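Local coordinates for protein purine nucleoside phosphorylase (Caulobacter vibrioides, PDB 1XFJ) that probably acts as a purine nucleoside phosphorylase of the YfiH/LACC1 family, splitting nucleosides such as inosine with phosphate and perhaps deaminating adenosine, at residues 13-24 with 159-167. Numbering follows the deposited sequence.
Sequences LLSSLPGVKHAF and ITGVVGPCI
Leu13 sets its CB against the methyls of two residues on strand 160-163, 3.9 Å from Thr160 CG2 and 4.0 Å from Val162 CG2. Its carbonyl oxygen is linked through a water to Thr160 OG1; the water donates to Leu13 O at 2.8 Å. Threonine suits this place: with CG2 anti to the backbone N (chi1 -70° for OG1), its methyl faces the leucines while its hydroxyl is hydrogen-bonded to the water. Leu14 runs past Thr160 and Val162 in the opposite direction to their side chains, its CD2 meeting Thr160 CG2 and its CD1 lying 3.8 Å from Val162 CG2. Its CB also sits over the centre of the His22 ring, tying the helix to the strand reached through the type II turn at Leu17-Val20, where Gly19 adopts a positive phi. At Phe24 the broad, flat ring lays one face on Gly164, a CH-pi contact with CA 3.6 Å from the ring centroid; glycine, lacking a side chain, lets the ring come this close. Branched Val162 serves both neighbours, turning CG2 to Leu14 and CG1 to Phe24 CZ at 3.8 Å, and the apolar Pro165 ring brings CD within 3.5 Å of Phe24 CB. The contact thus packs two mixed sheets together, consistent with an alpha-beta-beta-alpha arrangement: strand 20-25 pairs with 253-259 in one, while 160-163 lies between 115-121 and 221-224 in the other, Leu118 touching Phe24 and Val120 touching Leu14.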
# COMPACT_ATOMS: atom_id res chain seq x y z
N LEU A 13 -2.80 -1.14 15.88
CA LEU A 13 -4.21 -1.32 15.56
C LEU A 13 -4.53 -2.65 14.90
O LEU A 13 -5.69 -3.05 14.84
CB LEU A 13 -4.70 -0.19 14.65
CG LEU A 13 -5.06 1.12 15.34
CD1 LEU A 13 -3.89 1.60 16.16
CD2 LEU A 13 -5.48 2.16 14.31
N LEU A 14 -3.50 -3.34 14.41
CA LEU A 14 -3.72 -4.63 13.75
C LEU A 14 -3.01 -5.79 14.44
O LEU A 14 -3.47 -6.93 14.36
CB LEU A 14 -3.24 -4.55 12.30
CG LEU A 14 -3.90 -3.50 11.40
CD1 LEU A 14 -3.16 -3.42 10.07
CD2 LEU A 14 -5.36 -3.87 11.18
N SER A 15 -1.91 -5.50 15.12
CA SER A 15 -1.11 -6.52 15.80
C SER A 15 -1.84 -7.29 16.90
O SER A 15 -1.45 -8.41 17.24
CB SER A 15 0.16 -5.90 16.36
OG SER A 15 -0.16 -4.90 17.32
N SER A 16 -2.88 -6.69 17.47
CA SER A 16 -3.63 -7.33 18.54
C SER A 16 -4.72 -8.28 18.05
O SER A 16 -5.30 -9.03 18.83
CB SER A 16 -4.26 -6.27 19.44
OG SER A 16 -5.10 -5.41 18.69
N LEU A 17 -4.98 -8.26 16.74
CA LEU A 17 -6.02 -9.11 16.15
C LEU A 17 -5.59 -10.57 15.96
O LEU A 17 -4.75 -10.88 15.12
CB LEU A 17 -6.44 -8.52 14.80
CG LEU A 17 -6.79 -7.03 14.82
CD1 LEU A 17 -7.09 -6.56 13.40
CD2 LEU A 17 -7.98 -6.80 15.73
N PRO A 18 -6.19 -11.49 16.72
CA PRO A 18 -5.86 -12.91 16.62
C PRO A 18 -6.36 -13.50 15.31
O PRO A 18 -7.40 -13.11 14.81
CB PRO A 18 -6.56 -13.51 17.83
CG PRO A 18 -7.81 -12.70 17.89
CD PRO A 18 -7.31 -11.28 17.67
N GLY A 19 -5.61 -14.45 14.76
CA GLY A 19 -6.01 -15.07 13.51
C GLY A 19 -5.80 -14.16 12.32
O GLY A 19 -6.26 -14.45 11.21
N VAL A 20 -5.12 -13.04 12.55
CA VAL A 20 -4.84 -12.08 11.49
C VAL A 20 -3.36 -11.73 11.54
O VAL A 20 -2.80 -11.45 12.60
CB VAL A 20 -5.65 -10.77 11.66
CG1 VAL A 20 -5.23 -9.75 10.61
CG2 VAL A 20 -7.14 -11.07 11.54
N LYS A 21 -2.71 -11.76 10.38
CA LYS A 21 -1.29 -11.43 10.32
C LYS A 21 -1.13 -10.34 9.27
O LYS A 21 -1.71 -10.43 8.19
CB LYS A 21 -0.47 -12.67 9.95
CG LYS A 21 1.01 -12.57 10.29
CD LYS A 21 1.70 -13.91 10.12
CE LYS A 21 3.16 -13.85 10.56
NZ LYS A 21 3.30 -13.55 12.00
N HIS A 22 -0.38 -9.30 9.61
CA HIS A 22 -0.17 -8.17 8.70
C HIS A 22 1.27 -7.70 8.78
O HIS A 22 1.98 -8.01 9.74
CB HIS A 22 -1.05 -7.00 9.11
CG HIS A 22 -0.50 -6.23 10.27
ND1 HIS A 22 0.06 -4.98 10.14
CD2 HIS A 22 -0.39 -6.56 11.58
CE1 HIS A 22 0.51 -4.58 11.32
NE2 HIS A 22 0.25 -5.52 12.21
N ALA A 23 1.68 -6.92 7.79
CA ALA A 23 3.02 -6.38 7.77
C ALA A 23 3.26 -5.43 6.62
O ALA A 23 2.78 -5.64 5.51
CB ALA A 23 4.04 -7.51 7.71
N PHE A 24 3.99 -4.36 6.93
CA PHE A 24 4.39 -3.38 5.93
C PHE A 24 5.88 -3.70 5.85
O PHE A 24 6.64 -3.40 6.77
CB PHE A 24 4.18 -1.95 6.45
CG PHE A 24 2.73 -1.59 6.64
CD1 PHE A 24 1.92 -1.32 5.55
CD2 PHE A 24 2.18 -1.53 7.92
CE1 PHE A 24 0.56 -0.99 5.72
CE2 PHE A 24 0.83 -1.21 8.11
CZ PHE A 24 0.02 -0.94 7.00
N ILE A 159 -14.69 -1.74 10.62
CA ILE A 159 -13.42 -1.90 9.91
C ILE A 159 -12.28 -1.07 10.49
O ILE A 159 -12.48 0.07 10.90
CB ILE A 159 -13.57 -1.54 8.41
CG1 ILE A 159 -14.45 -2.57 7.70
CG2 ILE A 159 -12.20 -1.45 7.74
CD1 ILE A 159 -14.84 -2.17 6.29
N THR A 160 -11.09 -1.66 10.53
CA THR A 160 -9.90 -0.96 10.99
C THR A 160 -9.04 -0.81 9.74
O THR A 160 -8.88 -1.76 8.97
CB THR A 160 -9.12 -1.77 12.06
OG1 THR A 160 -9.87 -1.80 13.28
CG2 THR A 160 -7.76 -1.13 12.34
N GLY A 161 -8.51 0.39 9.52
CA GLY A 161 -7.69 0.64 8.35
C GLY A 161 -6.42 1.37 8.72
O GLY A 161 -6.45 2.38 9.42
N VAL A 162 -5.29 0.86 8.24
CA VAL A 162 -4.00 1.47 8.55
C VAL A 162 -3.20 1.80 7.30
O VAL A 162 -3.08 0.98 6.39
CB VAL A 162 -3.15 0.52 9.42
CG1 VAL A 162 -1.78 1.14 9.68
CG2 VAL A 162 -3.87 0.24 10.73
N VAL A 163 -2.66 3.01 7.27
CA VAL A 163 -1.85 3.47 6.15
C VAL A 163 -0.40 3.14 6.49
O VAL A 163 0.07 3.44 7.58
CB VAL A 163 -2.01 4.99 5.94
CG1 VAL A 163 -1.24 5.43 4.70
CG2 VAL A 163 -3.48 5.34 5.81
N GLY A 164 0.31 2.51 5.55
CA GLY A 164 1.69 2.15 5.82
C GLY A 164 2.73 3.16 5.39
O GLY A 164 2.40 4.33 5.15
N PRO A 165 4.00 2.75 5.29
CA PRO A 165 5.07 3.65 4.87
C PRO A 165 4.74 4.21 3.49
O PRO A 165 4.25 3.49 2.63
CB PRO A 165 6.30 2.74 4.84
CG PRO A 165 5.97 1.67 5.84
CD PRO A 165 4.52 1.39 5.54
N CYS A 166 4.99 5.50 3.31
CA CYS A 166 4.72 6.15 2.03
C CYS A 166 5.50 7.46 2.02
O CYS A 166 6.18 7.78 2.99
CB CYS A 166 3.22 6.41 1.86
SG CYS A 166 2.49 7.57 3.06
N ILE A 167 5.41 8.21 0.93
CA ILE A 167 6.12 9.47 0.87
C ILE A 167 5.42 10.45 1.82
O ILE A 167 4.21 10.66 1.74
CB ILE A 167 6.19 10.01 -0.58
CG1 ILE A 167 7.13 11.21 -0.65
CG2 ILE A 167 4.79 10.32 -1.09
CD1 ILE A 167 7.52 11.60 -2.07
O HOH W 1 -8.29 -2.23 15.34